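Local coordinates for DUF4276 family protein (Pyrococcus horikoshii, PDB 2P62) that is of unknown function but belongs to a Toprim-like family, a clan whose better-known members act on nucleic acids, at residues Leu21-Ala30 against Leu51-Ile62; Leu75-Lys83 against Val125-Pro133. All coordinates share one frame; numbering follows the deposited sequence.

Contact 1 (Leu21-Ala30 against Leu51-Ile62); sequences LEKLYGFREA and LVLEKDNIALVI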
loop_
_atom_site.group_PDB
_atom_site.type_symbol
_atom_site.label_atom_id
_atom_site.label_comp_id
_atom_site.label_asym_id
_atom_site.label_seq_id
_atom_site.Cartn_x
_atom_site.Cartn_y
_atom_site.Cartn_z
ATOM N N LEU A 21 -19.487 -3.730 0.150
ATOM C CA LEU A 21 -20.273 -4.048 1.340
ATOM C C LEU A 21 -20.688 -2.816 2.146
ATOM O O LEU A 21 -21.745 -2.813 2.768
ATOM C CB LEU A 21 -19.501 -5.026 2.236
ATOM C CG LEU A 21 -19.255 -6.438 1.687
ATOM C CD1 LEU A 21 -18.419 -7.246 2.671
ATOM C CD2 LEU A 21 -20.595 -7.121 1.433
ATOM N N GLU A 22 -19.855 -1.777 2.133
ATOM C CA GLU A 22 -20.155 -0.542 2.853
ATOM C C GLU A 22 -21.000 0.412 2.011
ATOM O O GLU A 22 -22.151 0.705 2.343
ATOM C CB GLU A 22 -18.858 0.178 3.268
ATOM C CG GLU A 22 -18.085 -0.517 4.396
ATOM C CD GLU A 22 -16.836 0.240 4.873
ATOM O OE1 GLU A 22 -16.223 -0.212 5.861
ATOM O OE2 GLU A 22 -16.461 1.272 4.280
ATOM N N LYS A 23 -20.426 0.866 0.903
ATOM C CA LYS A 23 -21.076 1.827 0.026
ATOM C C LYS A 23 -22.260 1.334 -0.787
ATOM O O LYS A 23 -23.069 2.133 -1.255
ATOM C CB LYS A 23 -20.027 2.450 -0.899
ATOM C CG LYS A 23 -18.889 3.152 -0.150
ATOM C CD LYS A 23 -19.400 4.291 0.741
ATOM C CE LYS A 23 -18.259 5.044 1.446
ATOM N NZ LYS A 23 -17.552 4.214 2.456
ATOM N N LEU A 24 -22.377 0.025 -0.949
ATOM C CA LEU A 24 -23.485 -0.520 -1.718
ATOM C C LEU A 24 -24.525 -1.233 -0.847
ATOM O O LEU A 24 -25.717 -1.162 -1.132
ATOM C CB LEU A 24 -22.951 -1.477 -2.775
ATOM C CG LEU A 24 -23.920 -1.818 -3.903
ATOM C CD1 LEU A 24 -24.193 -0.576 -4.755
ATOM C CD2 LEU A 24 -23.318 -2.912 -4.752
ATOM N N TYR A 25 -24.093 -1.914 0.213
ATOM C CA TYR A 25 -25.051 -2.617 1.068
ATOM C C TYR A 25 -25.291 -2.039 2.455
ATOM O O TYR A 25 -25.938 -2.676 3.270
ATOM C CB TYR A 25 -24.692 -4.109 1.188
ATOM C CG TYR A 25 -24.757 -4.839 -0.128
ATOM C CD1 TYR A 25 -23.627 -4.970 -0.919
ATOM C CD2 TYR A 25 -25.965 -5.327 -0.620
ATOM C CE1 TYR A 25 -23.690 -5.562 -2.171
ATOM C CE2 TYR A 25 -26.044 -5.926 -1.881
ATOM C CZ TYR A 25 -24.898 -6.036 -2.650
ATOM O OH TYR A 25 -24.944 -6.604 -3.902
ATOM N N GLY A 26 -24.765 -0.849 2.728
ATOM C CA GLY A 26 -24.993 -0.226 4.018
ATOM C C GLY A 26 -24.234 -0.770 5.211
ATOM O O GLY A 26 -24.519 -0.398 6.344
ATOM N N PHE A 27 -23.270 -1.646 4.988
ATOM C CA PHE A 27 -22.520 -2.169 6.114
ATOM C C PHE A 27 -21.569 -1.106 6.669
ATOM O O PHE A 27 -21.038 -0.283 5.921
ATOM C CB PHE A 27 -21.752 -3.420 5.685
ATOM C CG PHE A 27 -22.515 -4.693 5.893
ATOM C CD1 PHE A 27 -22.294 -5.463 7.029
ATOM C CD2 PHE A 27 -23.470 -5.110 4.977
ATOM C CE1 PHE A 27 -23.015 -6.635 7.256
ATOM C CE2 PHE A 27 -24.200 -6.282 5.194
ATOM C CZ PHE A 27 -23.971 -7.045 6.336
ATOM N N ARG A 28 -21.371 -1.119 7.985
ATOM C CA ARG A 28 -20.482 -0.162 8.641
ATOM C C ARG A 28 -19.368 -0.869 9.420
ATOM O O ARG A 28 -19.564 -1.963 9.945
ATOM C CB ARG A 28 -21.288 0.732 9.585
ATOM C CG ARG A 28 -20.521 1.946 10.091
ATOM C CD ARG A 28 -19.950 2.764 8.925
ATOM N NE ARG A 28 -18.532 2.496 8.663
ATOM C CZ ARG A 28 -17.958 2.637 7.471
ATOM N NH1 ARG A 28 -18.679 3.034 6.427
ATOM N NH2 ARG A 28 -16.658 2.404 7.327
ATOM N N GLU A 29 -18.196 -0.247 9.495
ATOM C CA GLU A 29 -17.078 -0.845 10.222
ATOM C C GLU A 29 -17.292 -0.805 11.736
ATOM O O GLU A 29 -17.732 0.206 12.279
ATOM C CB GLU A 29 -15.770 -0.129 9.864
ATOM C CG GLU A 29 -14.535 -0.721 10.538
ATOM C CD GLU A 29 -13.244 -0.291 9.868
ATOM O OE1 GLU A 29 -12.158 -0.663 10.366
ATOM O OE2 GLU A 29 -13.318 0.412 8.835
ATOM N N ALA A 30 -16.979 -1.912 12.406
ATOM C CA ALA A 30 -17.132 -2.026 13.857
ATOM C C ALA A 30 -16.599 -0.801 14.588
ATOM O O ALA A 30 -15.611 -0.200 14.168
ATOM C CB ALA A 30 -16.423 -3.271 14.357
ATOM N N LEU A 51 -10.894 -7.006 9.602
ATOM C CA LEU A 51 -11.867 -5.963 9.352
ATOM C C LEU A 51 -13.251 -6.498 9.720
ATOM O O LEU A 51 -13.651 -7.579 9.279
ATOM C CB LEU A 51 -11.815 -5.564 7.882
ATOM C CG LEU A 51 -12.842 -4.561 7.381
ATOM C CD1 LEU A 51 -12.655 -3.198 8.045
ATOM C CD2 LEU A 51 -12.692 -4.465 5.868
ATOM N N VAL A 52 -13.967 -5.744 10.549
ATOM C CA VAL A 52 -15.305 -6.134 10.979
ATOM C C VAL A 52 -16.349 -5.145 10.473
ATOM O O VAL A 52 -16.361 -3.981 10.866
ATOM C CB VAL A 52 -15.411 -6.207 12.515
ATOM C CG1 VAL A 52 -16.813 -6.664 12.918
ATOM C CG2 VAL A 52 -14.380 -7.164 13.065
ATOM N N LEU A 53 -17.218 -5.624 9.591
ATOM C CA LEU A 53 -18.275 -4.803 9.028
ATOM C C LEU A 53 -19.593 -5.305 9.601
ATOM O O LEU A 53 -19.817 -6.516 9.678
ATOM C CB LEU A 53 -18.288 -4.923 7.502
ATOM C CG LEU A 53 -16.989 -4.610 6.759
ATOM C CD1 LEU A 53 -17.261 -4.609 5.254
ATOM C CD2 LEU A 53 -16.436 -3.247 7.199
ATOM N N GLU A 54 -20.464 -4.381 10.003
ATOM C CA GLU A 54 -21.750 -4.762 10.580
ATOM C C GLU A 54 -22.953 -4.003 10.038
ATOM O O GLU A 54 -22.831 -2.864 9.589
ATOM C CB GLU A 54 -21.708 -4.591 12.100
ATOM C CG GLU A 54 -20.677 -5.460 12.784
ATOM C CD GLU A 54 -20.635 -5.245 14.284
ATOM O OE1 GLU A 54 -19.878 -5.966 14.965
ATOM O OE2 GLU A 54 -21.357 -4.358 14.777
ATOM N N LYS A 55 -24.111 -4.658 10.095
ATOM C CA LYS A 55 -25.385 -4.099 9.655
ATOM C C LYS A 55 -26.506 -4.985 10.188
ATOM O O LYS A 55 -26.474 -6.207 10.029
ATOM C CB LYS A 55 -25.458 -4.043 8.134
ATOM C CG LYS A 55 -26.749 -3.462 7.588
ATOM C CD LYS A 55 -26.737 -3.537 6.072
ATOM C CE LYS A 55 -28.074 -3.153 5.473
ATOM N NZ LYS A 55 -28.494 -1.816 5.936
ATOM N N ASP A 56 -27.494 -4.360 10.822
ATOM C CA ASP A 56 -28.621 -5.079 11.400
ATOM C C ASP A 56 -28.064 -6.152 12.339
ATOM O O ASP A 56 -27.351 -5.823 13.286
ATOM C CB ASP A 56 -29.491 -5.716 10.303
ATOM C CG ASP A 56 -30.125 -4.682 9.371
ATOM O OD1 ASP A 56 -30.798 -3.754 9.873
ATOM O OD2 ASP A 56 -29.953 -4.800 8.131
ATOM N N ASN A 57 -28.370 -7.424 12.085
ATOM C CA ASN A 57 -27.874 -8.493 12.948
ATOM C C ASN A 57 -26.790 -9.368 12.309
ATOM O O ASN A 57 -26.546 -10.499 12.744
ATOM C CB ASN A 57 -29.038 -9.373 13.438
ATOM C CG ASN A 57 -29.574 -10.318 12.367
ATOM O OD1 ASN A 57 -30.471 -11.130 12.635
ATOM N ND2 ASN A 57 -29.033 -10.226 11.162
ATOM N N ILE A 58 -26.134 -8.839 11.278
ATOM C CA ILE A 58 -25.070 -9.570 10.599
ATOM C C ILE A 58 -23.702 -8.916 10.748
ATOM O O ILE A 58 -23.533 -7.730 10.467
ATOM C CB ILE A 58 -25.328 -9.695 9.091
ATOM C CG1 ILE A 58 -26.568 -10.563 8.829
ATOM C CG2 ILE A 58 -24.081 -10.276 8.409
ATOM C CD1 ILE A 58 -26.883 -10.735 7.352
ATOM N N ALA A 59 -22.724 -9.711 11.172
ATOM C CA ALA A 59 -21.351 -9.242 11.312
ATOM C C ALA A 59 -20.487 -9.989 10.295
ATOM O O ALA A 59 -20.507 -11.215 10.240
ATOM C CB ALA A 59 -20.837 -9.511 12.724
ATOM N N LEU A 60 -19.751 -9.245 9.475
ATOM C CA LEU A 60 -18.864 -9.850 8.493
ATOM C C LEU A 60 -17.430 -9.634 8.947
ATOM O O LEU A 60 -16.972 -8.499 9.083
ATOM C CB LEU A 60 -19.061 -9.217 7.117
ATOM C CG LEU A 60 -20.461 -9.386 6.528
ATOM C CD1 LEU A 60 -20.583 -8.555 5.273
ATOM C CD2 LEU A 60 -20.740 -10.854 6.254
ATOM N N VAL A 61 -16.731 -10.734 9.202
ATOM C CA VAL A 61 -15.346 -10.682 9.629
ATOM C C VAL A 61 -14.499 -11.022 8.412
ATOM O O VAL A 61 -14.524 -12.147 7.926
ATOM C CB VAL A 61 -15.083 -11.700 10.756
ATOM C CG1 VAL A 61 -13.623 -11.633 11.188
ATOM C CG2 VAL A 61 -15.999 -11.398 11.949
ATOM N N ILE A 62 -13.760 -10.038 7.917
ATOM C CA ILE A 62 -12.918 -10.216 6.740
ATOM C C ILE A 62 -11.446 -10.280 7.131
ATOM O O ILE A 62 -10.953 -9.408 7.848
ATOM C CB ILE A 62 -13.106 -9.038 5.768
ATOM C CG1 ILE A 62 -14.596 -8.816 5.521
ATOM C CG2 ILE A 62 -12.368 -9.295 4.461
ATOM C CD1 ILE A 62 -14.877 -7.616 4.693
#
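Arg28 and Glu54 pair through their backbones: Arg28 N donates to Glu54 O (2.8 Å) and Glu54 N to Arg28 O (2.6 Å), forming an antiparallel hydrogen-bonded pair. Ala30 N adds a third bond to Val52 O (2.7 Å), and all three are nearly straight. Between them, Glu29 and Leu53 form a non-hydrogen-bonded pair, where CD2 of Leu53 comes within 3.3 Å of Glu22 OE1. That carboxylate meets Arg28 through charge alone, since OE1 lies well out of the guanidinium plane, and OE2 has a long salt bridge to Lys23.

Phe27, just ahead of the edge strand, makes the largest single contribution to the packing. Lys55 CB sits over the ring centre, 3.5 Å from the centroid, while Leu60 CD1 covers the opposite face, offset toward the rim. Ile58 CG2 abuts the edge near CZ. A flat aromatic ring suits this slot between two aliphatic groups. Leu21, on the helix end, has CG anti to its carbonyl carbon (chi1 -66°), which carries CD1 to Leu60 CD1 at 3.6 Å and on toward Ile62, while its CB meets Leu53 CD1. Glu29 holds CG opposite its backbone N (chi1 -178°), and its extended chain lays the carboxylate across Leu51 CD1. Val240, from the C-terminal end of the chain, touches both Leu21 and Phe27. Strands 51-55 and 58-63 form a hairpin closed by a type II' turn at Lys55-Ile58. To it the chain leaving helix 11-23 adds a short antiparallel edge strand, and the helix end packs on the hairpin as in a layered alpha/beta fold.

Contact 2 (Leu75-Lys83 against Val125-Pro133); sequences LKSVLDSVK and VTEGVKIYP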
loop_
_atom_site.group_PDB
_atom_site.type_symbol
_atom_site.label_atom_id
_atom_site.label_comp_id
_atom_site.label_asym_id
_atom_site.label_seq_id
_atom_site.Cartn_x
_atom_site.Cartn_y
_atom_site.Cartn_z
ATOM N N LEU A 75 -9.689 -22.603 9.324
ATOM C CA LEU A 75 -10.937 -23.329 9.131
ATOM C C LEU A 75 -11.163 -24.359 10.217
ATOM O O LEU A 75 -12.278 -24.523 10.714
ATOM C CB LEU A 75 -10.944 -24.034 7.770
ATOM C CG LEU A 75 -11.463 -23.237 6.575
ATOM C CD1 LEU A 75 -11.171 -23.967 5.263
ATOM C CD2 LEU A 75 -12.957 -23.034 6.752
ATOM N N LYS A 76 -10.095 -25.058 10.579
ATOM C CA LYS A 76 -10.187 -26.090 11.597
ATOM C C LYS A 76 -10.626 -25.467 12.921
ATOM O O LYS A 76 -11.575 -25.930 13.550
ATOM C CB LYS A 76 -8.836 -26.788 11.745
ATOM C CG LYS A 76 -8.906 -28.069 12.529
ATOM C CD LYS A 76 -7.536 -28.718 12.645
ATOM C CE LYS A 76 -7.649 -30.112 13.265
ATOM N NZ LYS A 76 -8.421 -30.081 14.546
ATOM N N SER A 77 -9.945 -24.400 13.322
ATOM C CA SER A 77 -10.279 -23.711 14.554
ATOM C C SER A 77 -11.738 -23.286 14.559
ATOM O O SER A 77 -12.506 -23.709 15.420
ATOM C CB SER A 77 -9.409 -22.469 14.734
ATOM O OG SER A 77 -8.037 -22.767 14.605
ATOM N N VAL A 78 -12.117 -22.444 13.602
ATOM C CA VAL A 78 -13.490 -21.947 13.540
ATOM C C VAL A 78 -14.505 -23.094 13.580
ATOM O O VAL A 78 -15.433 -23.077 14.391
ATOM C CB VAL A 78 -13.731 -21.059 12.276
ATOM C CG1 VAL A 78 -15.168 -20.609 12.232
ATOM C CG2 VAL A 78 -12.826 -19.827 12.308
ATOM N N LEU A 79 -14.309 -24.094 12.724
ATOM C CA LEU A 79 -15.188 -25.261 12.664
ATOM C C LEU A 79 -15.270 -25.996 14.001
ATOM O O LEU A 79 -16.350 -26.392 14.434
ATOM C CB LEU A 79 -14.695 -26.225 11.584
ATOM C CG LEU A 79 -15.363 -26.280 10.213
ATOM C CD1 LEU A 79 -15.853 -24.921 9.775
ATOM C CD2 LEU A 79 -14.360 -26.846 9.233
ATOM N N ASP A 80 -14.127 -26.205 14.646
ATOM C CA ASP A 80 -14.123 -26.890 15.937
ATOM C C ASP A 80 -14.847 -26.008 16.965
ATOM O O ASP A 80 -15.656 -26.498 17.759
ATOM C CB ASP A 80 -12.682 -27.196 16.388
ATOM C CG ASP A 80 -12.056 -28.382 15.628
ATOM O OD1 ASP A 80 -10.811 -28.478 15.605
ATOM O OD2 ASP A 80 -12.795 -29.235 15.073
ATOM N N SER A 81 -14.575 -24.706 16.941
ATOM C CA SER A 81 -15.235 -23.796 17.869
ATOM C C SER A 81 -16.749 -23.852 17.648
ATOM O O SER A 81 -17.521 -23.807 18.604
ATOM C CB SER A 81 -14.721 -22.363 17.678
ATOM O OG SER A 81 -13.326 -22.277 17.930
ATOM N N VAL A 82 -17.180 -23.958 16.393
ATOM C CA VAL A 82 -18.610 -24.029 16.115
ATOM C C VAL A 82 -19.187 -25.350 16.639
ATOM O O VAL A 82 -20.275 -25.379 17.210
ATOM C CB VAL A 82 -18.909 -23.892 14.592
ATOM C CG1 VAL A 82 -20.404 -24.095 14.323
ATOM C CG2 VAL A 82 -18.482 -22.520 14.098
ATOM N N LYS A 83 -18.460 -26.445 16.455
ATOM C CA LYS A 83 -18.951 -27.730 16.937
ATOM C C LYS A 83 -19.133 -27.668 18.454
ATOM O O LYS A 83 -20.126 -28.160 18.988
ATOM C CB LYS A 83 -17.974 -28.857 16.592
ATOM C CG LYS A 83 -18.560 -30.249 16.811
ATOM C CD LYS A 83 -17.498 -31.303 17.111
ATOM C CE LYS A 83 -16.520 -31.493 15.959
ATOM N NZ LYS A 83 -15.434 -32.458 16.316
ATOM N N VAL A 125 -21.166 -27.950 3.274
ATOM C CA VAL A 125 -21.724 -27.840 4.615
ATOM C C VAL A 125 -21.120 -28.884 5.535
ATOM O O VAL A 125 -21.150 -30.080 5.249
ATOM C CB VAL A 125 -23.283 -28.004 4.608
ATOM C CG1 VAL A 125 -23.846 -27.722 5.987
ATOM C CG2 VAL A 125 -23.918 -27.067 3.586
ATOM N N THR A 126 -20.556 -28.414 6.639
ATOM C CA THR A 126 -19.954 -29.299 7.617
ATOM C C THR A 126 -20.052 -28.592 8.956
ATOM O O THR A 126 -19.893 -27.373 9.034
ATOM C CB THR A 126 -18.474 -29.605 7.270
ATOM O OG1 THR A 126 -17.933 -30.525 8.224
ATOM C CG2 THR A 126 -17.645 -28.345 7.269
ATOM N N GLU A 127 -20.350 -29.353 10.006
ATOM C CA GLU A 127 -20.477 -28.782 11.338
ATOM C C GLU A 127 -21.562 -27.704 11.313
ATOM O O GLU A 127 -21.532 -26.774 12.109
ATOM C CB GLU A 127 -19.137 -28.175 11.763
ATOM C CG GLU A 127 -18.379 -28.911 12.871
ATOM C CD GLU A 127 -18.298 -30.427 12.690
ATOM O OE1 GLU A 127 -19.231 -31.123 13.145
ATOM O OE2 GLU A 127 -17.306 -30.916 12.101
ATOM N N GLY A 128 -22.514 -27.829 10.392
ATOM C CA GLY A 128 -23.584 -26.850 10.295
ATOM C C GLY A 128 -23.155 -25.524 9.686
ATOM O O GLY A 128 -23.926 -24.566 9.662
ATOM N N VAL A 129 -21.925 -25.458 9.187
ATOM C CA VAL A 129 -21.406 -24.224 8.591
ATOM C C VAL A 129 -21.336 -24.293 7.064
ATOM O O VAL A 129 -20.761 -25.228 6.505
ATOM C CB VAL A 129 -19.979 -23.903 9.145
ATOM C CG1 VAL A 129 -19.369 -22.728 8.401
ATOM C CG2 VAL A 129 -20.052 -23.597 10.645
ATOM N N LYS A 130 -21.913 -23.295 6.395
ATOM C CA LYS A 130 -21.884 -23.242 4.935
ATOM C C LYS A 130 -20.583 -22.617 4.429
ATOM O O LYS A 130 -20.339 -21.431 4.621
ATOM C CB LYS A 130 -23.076 -22.442 4.395
ATOM C CG LYS A 130 -24.405 -23.157 4.478
ATOM C CD LYS A 130 -25.498 -22.351 3.804
ATOM C CE LYS A 130 -26.848 -23.004 4.030
ATOM N NZ LYS A 130 -27.057 -23.240 5.486
ATOM N N ILE A 131 -19.748 -23.420 3.779
ATOM C CA ILE A 131 -18.487 -22.925 3.248
ATOM C C ILE A 131 -18.618 -22.665 1.747
ATOM O O ILE A 131 -18.927 -23.568 0.964
ATOM C CB ILE A 131 -17.358 -23.930 3.539
ATOM C CG1 ILE A 131 -17.272 -24.152 5.059
ATOM C CG2 ILE A 131 -16.026 -23.390 3.005
ATOM C CD1 ILE A 131 -16.382 -25.340 5.529
ATOM N N TYR A 132 -18.398 -21.415 1.355
ATOM C CA TYR A 132 -18.519 -21.035 -0.039
ATOM C C TYR A 132 -17.198 -20.770 -0.729
ATOM O O TYR A 132 -16.558 -19.746 -0.509
ATOM C CB TYR A 132 -19.402 -19.791 -0.183
ATOM C CG TYR A 132 -20.857 -19.999 0.159
ATOM C CD1 TYR A 132 -21.756 -20.488 -0.794
ATOM C CD2 TYR A 132 -21.350 -19.683 1.435
ATOM C CE1 TYR A 132 -23.106 -20.649 -0.487
ATOM C CE2 TYR A 132 -22.700 -19.846 1.746
ATOM C CZ TYR A 132 -23.568 -20.325 0.780
ATOM O OH TYR A 132 -24.904 -20.462 1.077
ATOM N N PRO A 133 -16.751 -21.716 -1.551
ATOM C CA PRO A 133 -15.486 -21.492 -2.255
ATOM C C PRO A 133 -15.807 -20.690 -3.521
ATOM O O PRO A 133 -16.686 -21.061 -4.298
ATOM C CB PRO A 133 -14.970 -22.908 -2.523
ATOM C CG PRO A 133 -16.219 -23.753 -2.552
ATOM C CD PRO A 133 -17.138 -23.139 -1.533
#
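Val82 and Val129 meet obliquely, Val82 CG1 lying 3.7 Å from Val129 CG2. The same CG1 rests on the carbonyl oxygen of Glu127, also at 3.7 Å. Branched valines suit both places, short enough to bring the helix close to the turn and wide enough to cover it. One helical turn back, Leu79 reaches over the strands: CD1 spreads toward Val129 CB and Ile131 CD1, and CD2 crosses Thr126 CG2 at 4.1 Å. Thr126 has OG1 anti to its backbone N (chi1 -178°), an orientation that turns the methyl to the leucine while the hydroxyl bonds to Glu116 O. Farther up the helix, Leu75 CD2 approaches Ile131 CD1 at 4.3 Å.

Helix 71-84 is the connection of a beta-alpha-beta crossover that leads from strand 58-63 to the parallel strand 89-97, passing strand 2-7, which lies between them in the sheet. Here it also overlies the next strand, 129-136, running roughly antiparallel to strand 129-133 (159° between the segment axes, 10.9 Å apart).

Glu127 occupies the first corner of a type I' turn, Thr126-Val129, with Gly128 taking the second positive-phi position. Its chain bends at chi2 (46°) and lies along the helix flank, CG 3.6 Å from Leu79 O and 3.7 Å from Lys83 CB. The ammonium of Lys83 stays apart from the carboxylate; the salt bridge goes instead to Arg115, from OE2. With an alanine here the chain would end at CB, and Arg115 is likely to lose one of its two carboxylate partners while a gap opens beside Lys83 CB and Leu79 O. Arg115 also pairs with Asp80, which on its other oxygen receives Lys76 NZ. Around the apolar side chains, Leu112 touches Leu79 and Ile131, and Val89 of strand 89-97 touches Val82.

Overall arrangement
From the N terminus, strand 2-7 runs through the middle of the mixed sheet and helix 11-23 follows. Contact 1 closes the loop of residues 31-50, bringing the end of that helix and the edge strand 28-29 against the hairpin 51-63. After strand 58-63 a short loop leads into helix 71-84, the next element of the chain, where contact 2 begins. It closes a longer loop of 41 residues that includes strand 89-97 and helix 104-109. The contacts neither nest nor cross, but lie in series, their centres about 21 Å apart. Both reach the same sheet: contact 1 at one outer edge, contact 2 beyond strand 89-97, toward the other.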